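Local coordinates for Lin2891 protein (Listeria innocua, PDB 3DB0) that probably works as a flavin-binding oxidoreductase of the pyridoxamine 5'-phosphate oxidase family, at residues Ser24-Gly27 with Asp28-His31; Ile68-Asp71 with Ser72-Ser75; Asn99-Lys102 with Asp103-Gly107. All coordinates share one frame; numbering follows the deposited sequence.

Contact 1: residues Ser24-Gly27 with Asp28-His31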
loop_
_atom_site.group_PDB
_atom_site.type_symbol
_atom_site.label_atom_id
_atom_site.label_comp_id
_atom_site.label_asym_id
_atom_site.label_seq_id
_atom_site.Cartn_x
_atom_site.Cartn_y
_atom_site.Cartn_z
ATOM N N SER B 24 15.855 9.663 -10.635
ATOM C CA SER B 24 17.130 10.306 -10.305
ATOM C C SER B 24 18.039 10.178 -11.541
ATOM O O SER B 24 17.669 9.542 -12.558
ATOM C CB SER B 24 17.740 9.734 -9.045
ATOM O OG SER B 24 17.733 8.306 -9.071
ATOM N N VAL B 25 19.200 10.813 -11.456
ATOM C CA VAL B 25 20.095 10.921 -12.570
ATOM C C VAL B 25 21.469 10.447 -12.169
ATOM O O VAL B 25 21.963 10.766 -11.080
ATOM C CB VAL B 25 20.218 12.420 -13.014
ATOM C CG1 VAL B 25 21.300 12.625 -14.099
ATOM C CG2 VAL B 25 18.871 12.988 -13.408
ATOM N N GLN B 26 22.045 9.647 -13.039
ATOM C CA GLN B 26 23.428 9.163 -12.902
ATOM C C GLN B 26 24.196 9.584 -14.147
ATOM O O GLN B 26 24.275 8.853 -15.140
ATOM C CB GLN B 26 23.437 7.639 -12.791
ATOM C CG GLN B 26 24.810 7.056 -12.727
ATOM C CD GLN B 26 25.021 5.950 -13.782
ATOM O OE1 GLN B 26 24.066 5.328 -14.297
ATOM N NE2 GLN B 26 26.283 5.714 -14.111
ATOM N N GLY B 27 24.782 10.771 -14.099
ATOM C CA GLY B 27 25.512 11.290 -15.241
ATOM C C GLY B 27 24.472 11.653 -16.262
ATOM O O GLY B 27 23.653 12.504 -16.013
ATOM N N ASP B 28 24.469 10.976 -17.401
ATOM C CA ASP B 28 23.476 11.229 -18.452
ATOM C C ASP B 28 22.327 10.218 -18.428
ATOM O O ASP B 28 21.476 10.239 -19.316
ATOM C CB ASP B 28 24.112 11.153 -19.841
ATOM C CG ASP B 28 25.207 12.188 -20.030
ATOM O OD1 ASP B 28 24.937 13.345 -19.687
ATOM O OD2 ASP B 28 26.326 11.816 -20.459
ATOM N N PHE B 29 22.282 9.365 -17.427
ATOM C CA PHE B 29 21.238 8.326 -17.389
ATOM C C PHE B 29 20.141 8.532 -16.357
ATOM O O PHE B 29 20.428 8.771 -15.177
ATOM C CB PHE B 29 21.861 6.978 -17.141
ATOM C CG PHE B 29 22.799 6.533 -18.210
ATOM C CD1 PHE B 29 24.120 6.955 -18.208
ATOM C CD2 PHE B 29 22.360 5.687 -19.220
ATOM C CE1 PHE B 29 25.006 6.541 -19.222
ATOM C CE2 PHE B 29 23.233 5.265 -20.228
ATOM C CZ PHE B 29 24.554 5.700 -20.226
ATOM N N PRO B 30 18.865 8.387 -16.792
ATOM C CA PRO B 30 17.809 8.440 -15.799
ATOM C C PRO B 30 17.701 7.064 -15.103
ATOM O O PRO B 30 18.019 6.019 -15.692
ATOM C CB PRO B 30 16.563 8.746 -16.651
ATOM C CG PRO B 30 16.846 8.164 -17.947
ATOM C CD PRO B 30 18.322 8.376 -18.167
ATOM N N HIS B 31 17.342 7.069 -13.851
ATOM C CA HIS B 31 17.044 5.828 -13.156
ATOM C C HIS B 31 15.668 6.005 -12.546
ATOM O O HIS B 31 15.445 6.938 -11.797
ATOM C CB HIS B 31 18.053 5.531 -12.050
ATOM C CG HIS B 31 19.416 5.177 -12.557
ATOM N ND1 HIS B 31 19.754 3.897 -12.920
ATOM C CD2 HIS B 31 20.512 5.933 -12.784
ATOM C CE1 HIS B 31 21.006 3.877 -13.342
ATOM N NE2 HIS B 31 21.487 5.100 -13.275
HETATM O O HOH W 1 15.620 6.534 -8.551
#
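Gln26 and His31 lie on one face of a short two-stranded ladder and are tied together by their side chains as well as their strands. The imidazole turns its edge to the glutamine, and its NE2 donates to Gln26 OE1 at 2.8 Å, with the acceptor almost in the ring plane. The amide is twisted 35° from the imidazole, so the two flat groups are neither stacked nor coplanar. Gln26 CG runs anti to the backbone N (chi1 177°), and the bend at chi2 then brings OE1 to NE2. Separately, Gln26 CB lies 3.2 Å from His31 NE2, in the ring plane at its edge. Ser24 and His31 exchange two N-H...O bonds, and Gln26 N reaches Phe29 O at 2.8 Å in a nearly straight bond (175°). A water donates to both Ser24 OG and His31 O, while the serine hydroxyl is also bonded to Glu57.

That face and the Ser24-His31 pair are tight, whereas Gly27 and Asp28 at the turn are exposed to solvent, although Asp28 O is bonded to Asn61 of the second subunit. Phe29 N meets Gln26 O at 3.1 Å from above the carbonyl plane, and the same oxygen lies at the edge of the Phe29 ring, 3.6 Å from CD1. Across the sheet, Val25 and Pro30 are buried against Pro30 and Val25 of that subunit. Gly27, with its positive phi, takes the first corner of a type II' turn from Gln26 to Phe29, the classic connection of a tight two-residue beta hairpin, here joining strands 19-26 and 29-40.

Contact 2: residues Ile68-Asp71 with Ser72-Ser75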
loop_
_atom_site.group_PDB
_atom_site.type_symbol
_atom_site.label_atom_id
_atom_site.label_comp_id
_atom_site.label_asym_id
_atom_site.label_seq_id
_atom_site.Cartn_x
_atom_site.Cartn_y
_atom_site.Cartn_z
ATOM N N ILE B 68 3.535 10.296 -8.316
ATOM C CA ILE B 68 2.783 9.654 -7.262
ATOM C C ILE B 68 1.319 9.899 -7.405
ATOM O O ILE B 68 0.873 10.989 -7.730
ATOM C CB ILE B 68 3.318 10.042 -5.810
ATOM C CG1 ILE B 68 2.531 9.313 -4.674
ATOM C CG2 ILE B 68 3.255 11.551 -5.553
ATOM C CD1 ILE B 68 3.363 9.120 -3.432
ATOM N N GLY B 69 0.547 8.819 -7.236
ATOM C CA GLY B 69 -0.904 8.916 -7.206
ATOM C C GLY B 69 -1.665 8.283 -8.357
ATOM O O GLY B 69 -2.874 8.221 -8.322
ATOM N N TYR B 70 -0.943 7.719 -9.316
ATOM C CA TYR B 70 -1.547 7.108 -10.483
ATOM C C TYR B 70 -2.060 5.677 -10.161
ATOM O O TYR B 70 -1.298 4.724 -10.091
ATOM C CB TYR B 70 -0.574 7.167 -11.665
ATOM C CG TYR B 70 -1.124 6.616 -12.942
ATOM C CD1 TYR B 70 -1.620 7.451 -13.921
ATOM C CD2 TYR B 70 -1.229 5.231 -13.131
ATOM C CE1 TYR B 70 -2.186 6.951 -15.072
ATOM C CE2 TYR B 70 -1.794 4.708 -14.284
ATOM C CZ TYR B 70 -2.266 5.587 -15.253
ATOM O OH TYR B 70 -2.800 5.087 -16.403
ATOM N N ASP B 71 -3.367 5.561 -9.962
ATOM C CA ASP B 71 -4.039 4.298 -9.606
ATOM C C ASP B 71 -4.609 3.587 -10.839
ATOM O O ASP B 71 -4.537 2.364 -10.969
ATOM C CB ASP B 71 -5.205 4.583 -8.660
ATOM C CG ASP B 71 -4.753 5.140 -7.349
ATOM O OD1 ASP B 71 -3.695 4.712 -6.913
ATOM O OD2 ASP B 71 -5.438 6.005 -6.775
ATOM N N SER B 72 -5.156 4.406 -11.730
ATOM C CA SER B 72 -5.766 3.989 -12.978
ATOM C C SER B 72 -5.686 5.109 -14.022
ATOM O O SER B 72 -5.268 6.237 -13.725
ATOM C CB SER B 72 -7.234 3.648 -12.759
ATOM O OG SER B 72 -7.901 4.783 -12.241
ATOM N N PRO B 73 -6.077 4.796 -15.261
ATOM C CA PRO B 73 -5.965 5.838 -16.287
ATOM C C PRO B 73 -6.713 7.150 -15.973
ATOM O O PRO B 73 -6.351 8.167 -16.522
ATOM C CB PRO B 73 -6.514 5.154 -17.551
ATOM C CG PRO B 73 -6.340 3.708 -17.299
ATOM C CD PRO B 73 -6.547 3.519 -15.822
ATOM N N GLY B 74 -7.713 7.117 -15.088
ATOM C CA GLY B 74 -8.485 8.315 -14.727
ATOM C C GLY B 74 -8.065 9.046 -13.447
ATOM O O GLY B 74 -8.631 10.064 -13.107
ATOM N N SER B 75 -7.087 8.496 -12.734
ATOM C CA SER B 75 -6.560 9.090 -11.501
ATOM C C SER B 75 -5.904 10.446 -11.742
ATOM O O SER B 75 -5.158 10.584 -12.693
ATOM C CB SER B 75 -5.426 8.217 -10.945
ATOM O OG SER B 75 -5.821 6.938 -10.522
#
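Ser75 turns back on Asp71 and Ser72, and its side chain can be traced in two steps. CB comes first: it lies 3.5 Å from Asp71 N and 3.7 Å from Gly69 O, in van der Waals contact with the backbone ahead of the bend. With OG anti to its own carbonyl carbon (chi1 -65°), the hydroxyl is brought within reach of two successive peptide N-H groups. Asp71 N donates to Ser75 OG at 2.9 Å with a clearly bent angle of 141°, and Ser72 N donates to the same OG, again at 2.9 Å and somewhat straighter. One oxygen thus accepts both bonds and fixes the chain where it turns. It also comes within 3.1 Å of Asp71 CB, which makes this corner compact.

The second element is a type I turn from Ser72 to Ser75, closed by Ser75 N bonding to Ser72 O. That carbonyl oxygen has another neighbour: it stands 3.4 Å above one face of the Tyr70 ring, displaced toward the rim near CE1 and CZ. Tyr70 CG is anti to the backbone N, which carries the ring alongside the turn until OH comes within 3.3 Å of Pro73 CA. One face of the ring thus meets Ser72, while the hydroxyl reaches Pro73.

Asp71 sends its carboxylate away from the turn to His17, just past helix 6-16, and Ser75 O accepts from Asn127, beyond strand 113-126. Tyr70 also stacks on Tyr34 of the second subunit. The bend is the loop joining the antiparallel neighbours 63-68 and 77-86, which pair through backbone bonds between Ile68 and Leu78.

Contact 3: residues Asn99-Lys102 with Asp103-Gly107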
loop_
_atom_site.group_PDB
_atom_site.type_symbol
_atom_site.label_atom_id
_atom_site.label_comp_id
_atom_site.label_asym_id
_atom_site.label_seq_id
_atom_site.Cartn_x
_atom_site.Cartn_y
_atom_site.Cartn_z
ATOM N N ASN B 99 8.471 4.247 11.761
ATOM C CA ASN B 99 7.254 4.134 10.959
ATOM C C ASN B 99 7.403 3.017 9.916
ATOM O O ASN B 99 6.535 2.169 9.754
ATOM C CB ASN B 99 6.911 5.452 10.292
ATOM C CG ASN B 99 5.669 5.358 9.450
ATOM O OD1 ASN B 99 5.530 4.461 8.605
ATOM N ND2 ASN B 99 4.757 6.287 9.661
ATOM N N ILE B 100 8.551 2.990 9.263
ATOM C CA ILE B 100 8.826 1.957 8.261
ATOM C C ILE B 100 8.855 0.521 8.832
ATOM O O ILE B 100 8.357 -0.408 8.200
ATOM C CB ILE B 100 10.199 2.231 7.583
ATOM C CG1 ILE B 100 10.110 3.464 6.703
ATOM C CG2 ILE B 100 10.639 1.090 6.717
ATOM C CD1 ILE B 100 9.059 3.385 5.662
ATOM N N SER B 101 9.464 0.344 10.010
ATOM C CA SER B 101 9.713 -0.981 10.614
ATOM C C SER B 101 8.712 -1.353 11.687
ATOM O O SER B 101 8.938 -2.287 12.488
ATOM C CB SER B 101 11.118 -0.993 11.255
ATOM O OG SER B 101 11.189 -0.104 12.370
ATOM N N LYS B 102 7.593 -0.638 11.711
ATOM C CA LYS B 102 6.667 -0.777 12.834
ATOM C C LYS B 102 6.171 -2.218 13.017
ATOM O O LYS B 102 5.999 -2.652 14.134
ATOM C CB LYS B 102 5.500 0.202 12.762
ATOM C CG LYS B 102 4.517 -0.059 11.620
ATOM C CD LYS B 102 3.230 0.765 11.809
ATOM C CE LYS B 102 3.400 2.240 11.487
ATOM N NZ LYS B 102 3.567 2.482 10.035
ATOM N N ASP B 103 5.938 -2.940 11.927
ATOM C CA ASP B 103 5.449 -4.320 12.022
ATOM C C ASP B 103 6.417 -5.258 12.781
ATOM O O ASP B 103 5.979 -6.282 13.328
ATOM C CB ASP B 103 5.149 -4.920 10.650
ATOM C CG ASP B 103 3.833 -4.434 10.055
ATOM O OD1 ASP B 103 3.088 -3.658 10.716
ATOM O OD2 ASP B 103 3.542 -4.888 8.923
ATOM N N TRP B 104 7.704 -4.897 12.847
ATOM C CA TRP B 104 8.739 -5.735 13.507
ATOM C C TRP B 104 9.705 -4.992 14.428
ATOM O O TRP B 104 10.502 -5.607 15.159
ATOM C CB TRP B 104 9.564 -6.501 12.450
ATOM C CG TRP B 104 10.523 -5.636 11.622
ATOM C CD1 TRP B 104 11.855 -5.317 11.916
ATOM C CD2 TRP B 104 10.228 -4.981 10.402
ATOM N NE1 TRP B 104 12.360 -4.504 10.942
ATOM C CE2 TRP B 104 11.389 -4.303 9.995
ATOM C CE3 TRP B 104 9.097 -4.906 9.607
ATOM C CZ2 TRP B 104 11.428 -3.564 8.876
ATOM C CZ3 TRP B 104 9.150 -4.176 8.491
ATOM C CH2 TRP B 104 10.298 -3.514 8.125
ATOM N N PHE B 105 9.606 -3.675 14.459
ATOM C CA PHE B 105 10.513 -2.851 15.258
ATOM C C PHE B 105 10.443 -3.153 16.735
ATOM O O PHE B 105 9.364 -3.136 17.324
ATOM C CB PHE B 105 10.260 -1.346 14.998
ATOM C CG PHE B 105 11.030 -0.416 15.920
ATOM C CD1 PHE B 105 12.314 -0.015 15.608
ATOM C CD2 PHE B 105 10.449 0.078 17.077
ATOM C CE1 PHE B 105 13.023 0.842 16.451
ATOM C CE2 PHE B 105 11.149 0.936 17.924
ATOM C CZ PHE B 105 12.437 1.315 17.601
ATOM N N GLN B 106 11.593 -3.468 17.325
ATOM C CA GLN B 106 11.665 -3.677 18.768
ATOM C C GLN B 106 12.870 -2.967 19.401
ATOM O O GLN B 106 13.447 -3.417 20.401
ATOM C CB GLN B 106 11.557 -5.172 19.181
ATOM C CG GLN B 106 12.612 -6.110 18.611
ATOM C CD GLN B 106 12.533 -7.517 19.191
ATOM O OE1 GLN B 106 11.570 -8.266 18.940
ATOM N NE2 GLN B 106 13.573 -7.903 19.948
ATOM N N GLY B 107 13.227 -1.822 18.822
ATOM C CA GLY B 107 14.315 -1.006 19.366
ATOM C C GLY B 107 15.678 -1.114 18.704
ATOM O O GLY B 107 16.591 -0.381 19.050
HETATM O O HOH W 2 6.320 -2.215 9.052
#
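The turn that leads the chain out of helix 90-100 is organised by Ser101, which meets both Trp104 and Phe105. Trp104 N donates to Ser101 O at 2.9 Å from well above the carbonyl plane. Phe105 N approaches the same oxygen nearly along the C=O axis, but at 2.5 Å this contact is too short, and a second bond there is doubtful. The indole folds back over the serine: Ser101 CA sits 3.6 Å from the centroid of the Trp104 six-membered ring and only 13° off its normal, a CH-pi contact, and Ser101 CB touches CZ2 at 3.5 Å. Trp104 CG lies between its backbone N and carbonyl carbon (chi1 71°), and this turns the ring onto Ser101.

Ser101 is the first residue to leave helical backbone angles, and the bond from Trp104 N, three residues on, closes a beta-turn-like bend just after the helix. One water bridges Ile100 O and Asp103 N. Ser101 OG is bonded to Trp97 O, one turn back in the helix, and abuts Phe105 CB at 3.1 Å. The Phe105 ring leads away to meet Trp97, while Gly107 N stands over the centre of one of its faces. In the third subunit, Thr36 N holds the Asp103 carboxylate and Phe113 meets the Trp104 ring edge-to-face. Lys102, exposed, curls at chi3 and chi4 until NZ reaches Asn99 O at 3.0 Å in one of two conformers of Asn99.

The three contacts are separate turns met in sequence along the chain, and none touches another. Centre to centre, contacts 1 and 2 are 25 Å apart, contacts 2 and 3 are 29 Å apart, and contacts 1 and 3, on opposite sides of the chain's centre, are 32 Å apart. Contacts 1 and 2 each connect neighbouring strands of the six-stranded antiparallel barrel, and both reach the second subunit; contact 3 spans the end of helix 90-100 and the loop after it, and faces the third. In flavoproteins of this family the cofactor typically sits between subunits, but no flavin is modelled near the contacts, and none of them is tied here to a cofactor site.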